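Local coordinates for protein SUBA (PDB 2IY9) that acts as the serine protease subunit of an AB5 toxin, cleaving the host endoplasmic reticulum chaperone BiP and so causing ER stress and cell death, at residues R241-G253 against L311-A323. Sequence-based numbering, arbitrary orientation.
Sequences RFGNNWVDIAAPG and LVDKVTEGRVLNA
Ala-250 and Val-320 form a single parallel bridge: Ala-250 N donates to Arg-319 O (2.9 Å) and Ala-250 O accepts from Leu-321 N (2.9 Å, N-H...O angle 170°). Upstream of the bridge, Val-247 O receives Thr-316 N at 3.0 Å, while the loop 243-245 gives Gly-243 N to Lys-314 O and Asn-244 N to Asp-313 O. The Asn-244 amide turns to Val-312: with CG anti to the backbone N (chi1 -170°), ND2 meets Val-312 O at 2.7 Å, 9° from the amide plane, and a water links the same nitrogen to Glu-317 N. Thr-316 OG1 accepts from Asn-245 N at 3.0 Å. The extended Arg-319 chain carries NH1 to Asp-248 O (2.9 Å), on a carbonyl lone pair and within the guanidinium plane; a second water joins NH1 to Asp-248 OD1, whose carboxylate pairs with Arg-217 through OD2. Among apolar contacts, Val-315 CG2 touches both Val-247 CG1 and Ala-250 CB (4.0 Å each), and Leu-321 lies against Ile-249 CD1 and Ala-251, facing helix 271-288. The bridge ties 319-320 to the outermost strand, 249-252, of the parallel sheet in this subtilisin-like alpha/beta fold, just ahead of the helix that begins the A2 domain.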
# COMPACT_ATOMS: atom_id res chain seq x y z
N ARG A 241 4.58 -9.60 9.95
CA ARG A 241 3.45 -10.34 10.50
C ARG A 241 2.87 -11.25 9.41
O ARG A 241 3.13 -11.04 8.20
CB ARG A 241 2.39 -9.39 11.04
CG ARG A 241 2.77 -8.81 12.37
CD ARG A 241 1.67 -7.99 12.99
NE ARG A 241 2.07 -7.59 14.33
CZ ARG A 241 1.37 -6.81 15.14
NH1 ARG A 241 0.19 -6.33 14.77
NH2 ARG A 241 1.85 -6.52 16.34
N PHE A 242 2.12 -12.27 9.82
CA PHE A 242 1.65 -13.29 8.88
C PHE A 242 0.40 -14.00 9.39
O PHE A 242 -0.01 -13.84 10.54
CB PHE A 242 2.76 -14.32 8.60
CG PHE A 242 3.11 -15.19 9.79
CD1 PHE A 242 2.46 -16.42 9.99
CD2 PHE A 242 4.09 -14.80 10.69
CE1 PHE A 242 2.77 -17.23 11.10
CE2 PHE A 242 4.43 -15.62 11.79
CZ PHE A 242 3.77 -16.83 11.99
N GLY A 243 -0.20 -14.79 8.51
CA GLY A 243 -1.31 -15.64 8.90
C GLY A 243 -2.33 -15.79 7.81
O GLY A 243 -2.90 -14.80 7.35
N ASN A 244 -2.55 -17.03 7.39
CA ASN A 244 -3.59 -17.35 6.44
C ASN A 244 -4.92 -16.74 6.89
O ASN A 244 -5.26 -16.78 8.08
CB ASN A 244 -3.71 -18.86 6.26
CG ASN A 244 -4.61 -19.24 5.12
OD1 ASN A 244 -5.83 -19.18 5.23
ND2 ASN A 244 -4.02 -19.62 4.00
N ASN A 245 -5.64 -16.15 5.93
CA ASN A 245 -6.92 -15.45 6.18
C ASN A 245 -6.80 -14.04 6.80
O ASN A 245 -7.81 -13.36 7.01
CB ASN A 245 -7.91 -16.32 6.98
CG ASN A 245 -9.35 -16.09 6.56
OD1 ASN A 245 -10.26 -16.09 7.40
ND2 ASN A 245 -9.57 -15.89 5.27
N TRP A 246 -5.56 -13.62 7.09
CA TRP A 246 -5.29 -12.26 7.59
C TRP A 246 -4.31 -11.49 6.69
O TRP A 246 -3.98 -10.34 6.99
CB TRP A 246 -4.77 -12.30 9.03
CG TRP A 246 -5.77 -12.85 9.99
CD1 TRP A 246 -6.00 -14.17 10.28
CD2 TRP A 246 -6.67 -12.10 10.81
NE1 TRP A 246 -6.99 -14.29 11.23
CE2 TRP A 246 -7.42 -13.03 11.57
CE3 TRP A 246 -6.93 -10.73 10.96
CZ2 TRP A 246 -8.42 -12.62 12.47
CZ3 TRP A 246 -7.91 -10.33 11.87
CH2 TRP A 246 -8.64 -11.28 12.61
N VAL A 247 -3.86 -12.13 5.61
CA VAL A 247 -2.92 -11.54 4.66
C VAL A 247 -3.37 -11.95 3.26
O VAL A 247 -3.57 -13.14 3.00
CB VAL A 247 -1.46 -12.04 4.91
CG1 VAL A 247 -0.49 -11.47 3.87
CG2 VAL A 247 -0.98 -11.73 6.36
N ASP A 248 -3.54 -10.98 2.36
CA ASP A 248 -4.01 -11.26 0.99
C ASP A 248 -2.88 -11.57 -0.01
O ASP A 248 -3.06 -12.39 -0.92
CB ASP A 248 -4.86 -10.09 0.46
CG ASP A 248 -6.12 -9.88 1.28
OD1 ASP A 248 -6.97 -10.80 1.33
OD2 ASP A 248 -6.25 -8.81 1.91
N ILE A 249 -1.74 -10.92 0.17
CA ILE A 249 -0.62 -11.01 -0.77
C ILE A 249 0.68 -10.65 -0.05
O ILE A 249 0.68 -9.87 0.92
CB ILE A 249 -0.84 -10.06 -1.99
CG1 ILE A 249 0.07 -10.45 -3.18
CG2 ILE A 249 -0.64 -8.58 -1.60
CD1 ILE A 249 -0.29 -9.75 -4.49
N ALA A 250 1.78 -11.23 -0.52
CA ALA A 250 3.10 -10.84 -0.06
C ALA A 250 3.87 -10.18 -1.20
O ALA A 250 3.72 -10.53 -2.37
CB ALA A 250 3.85 -12.05 0.50
N ALA A 251 4.70 -9.23 -0.82
CA ALA A 251 5.45 -8.46 -1.80
C ALA A 251 6.85 -8.20 -1.27
O ALA A 251 7.09 -8.33 -0.07
CB ALA A 251 4.72 -7.16 -2.09
N PRO A 252 7.79 -7.87 -2.18
CA PRO A 252 9.13 -7.46 -1.77
C PRO A 252 9.13 -6.52 -0.56
O PRO A 252 8.48 -5.46 -0.60
CB PRO A 252 9.66 -6.75 -3.01
CG PRO A 252 9.05 -7.55 -4.14
CD PRO A 252 7.65 -7.90 -3.65
N GLY A 253 9.83 -6.91 0.50
CA GLY A 253 9.89 -6.10 1.71
C GLY A 253 11.18 -6.22 2.51
O GLY A 253 11.16 -6.10 3.73
N LEU A 311 3.91 -21.16 1.17
CA LEU A 311 3.49 -19.91 1.83
C LEU A 311 2.03 -19.89 2.28
O LEU A 311 1.56 -18.89 2.82
CB LEU A 311 3.78 -18.70 0.92
CG LEU A 311 5.26 -18.41 0.63
CD1 LEU A 311 5.41 -17.25 -0.35
CD2 LEU A 311 6.04 -18.13 1.90
N VAL A 312 1.31 -20.99 2.08
CA VAL A 312 -0.12 -21.02 2.40
C VAL A 312 -0.43 -20.73 3.89
O VAL A 312 -1.41 -20.05 4.18
CB VAL A 312 -0.80 -22.31 1.87
CG1 VAL A 312 -2.28 -22.37 2.29
CG2 VAL A 312 -0.69 -22.36 0.34
N ASP A 313 0.41 -21.20 4.82
CA ASP A 313 0.17 -20.88 6.24
C ASP A 313 0.33 -19.39 6.57
O ASP A 313 -0.26 -18.91 7.52
CB ASP A 313 1.07 -21.68 7.19
CG ASP A 313 0.73 -21.44 8.66
OD1 ASP A 313 -0.40 -21.79 9.07
OD2 ASP A 313 1.56 -20.86 9.40
N LYS A 314 1.13 -18.69 5.76
CA LYS A 314 1.53 -17.31 6.02
C LYS A 314 0.66 -16.30 5.26
O LYS A 314 0.45 -15.18 5.72
CB LYS A 314 3.01 -17.11 5.64
CG LYS A 314 4.01 -18.03 6.41
CD LYS A 314 5.46 -17.51 6.38
CE LYS A 314 6.25 -18.07 5.17
NZ LYS A 314 7.73 -17.68 5.06
N VAL A 315 0.15 -16.71 4.09
CA VAL A 315 -0.56 -15.83 3.17
C VAL A 315 -1.70 -16.62 2.53
O VAL A 315 -1.50 -17.77 2.11
CB VAL A 315 0.38 -15.34 2.02
CG1 VAL A 315 -0.37 -14.46 1.01
CG2 VAL A 315 1.60 -14.61 2.57
N THR A 316 -2.88 -16.00 2.44
CA THR A 316 -4.00 -16.63 1.74
C THR A 316 -3.55 -17.09 0.37
O THR A 316 -3.02 -16.30 -0.44
CB THR A 316 -5.23 -15.71 1.66
OG1 THR A 316 -5.69 -15.44 2.98
CG2 THR A 316 -6.38 -16.38 0.86
N GLU A 317 -3.72 -18.39 0.14
CA GLU A 317 -3.35 -19.07 -1.10
C GLU A 317 -1.89 -18.93 -1.51
O GLU A 317 -1.55 -19.19 -2.66
CB GLU A 317 -4.28 -18.67 -2.25
CG GLU A 317 -5.73 -18.70 -1.88
CD GLU A 317 -6.53 -19.51 -2.83
OE1 GLU A 317 -6.57 -20.74 -2.63
OE2 GLU A 317 -7.13 -18.91 -3.76
N GLY A 318 -1.03 -18.53 -0.58
CA GLY A 318 0.41 -18.42 -0.85
C GLY A 318 0.76 -17.39 -1.91
O GLY A 318 1.77 -17.52 -2.60
N ARG A 319 -0.06 -16.34 -2.02
CA ARG A 319 0.07 -15.34 -3.08
C ARG A 319 1.29 -14.43 -2.97
O ARG A 319 1.54 -13.79 -1.93
CB ARG A 319 -1.18 -14.46 -3.17
CG ARG A 319 -2.44 -15.18 -3.53
CD ARG A 319 -3.52 -14.20 -3.89
NE ARG A 319 -4.84 -14.80 -3.84
CZ ARG A 319 -5.69 -14.69 -2.83
NH1 ARG A 319 -5.36 -13.99 -1.74
NH2 ARG A 319 -6.88 -15.28 -2.90
N VAL A 320 2.02 -14.35 -4.09
CA VAL A 320 3.17 -13.46 -4.21
C VAL A 320 2.97 -12.54 -5.41
O VAL A 320 2.63 -13.00 -6.52
CB VAL A 320 4.49 -14.26 -4.31
CG1 VAL A 320 5.67 -13.35 -4.68
CG2 VAL A 320 4.78 -14.99 -3.00
N LEU A 321 3.19 -11.25 -5.18
CA LEU A 321 3.03 -10.22 -6.18
C LEU A 321 3.78 -10.53 -7.48
O LEU A 321 4.99 -10.76 -7.47
CB LEU A 321 3.52 -8.87 -5.62
CG LEU A 321 3.46 -7.68 -6.58
CD1 LEU A 321 2.01 -7.36 -6.94
CD2 LEU A 321 4.18 -6.45 -6.01
N ASN A 322 3.03 -10.56 -8.58
CA ASN A 322 3.60 -10.68 -9.92
C ASN A 322 3.06 -9.51 -10.73
O ASN A 322 1.90 -9.55 -11.18
CB ASN A 322 3.21 -12.01 -10.58
CG ASN A 322 3.84 -12.19 -11.96
OD1 ASN A 322 4.26 -11.22 -12.61
ND2 ASN A 322 3.92 -13.45 -12.40
N ALA A 323 3.89 -8.49 -10.89
CA ALA A 323 3.50 -7.25 -11.57
C ALA A 323 3.32 -7.45 -13.06
O ALA A 323 2.42 -6.85 -13.66
CB ALA A 323 4.50 -6.15 -11.31
O HOH W 1 -5.28 -20.37 1.69
O HOH W 2 -7.35 -13.21 0.04
O HOH W 3 -6.93 -13.07 3.32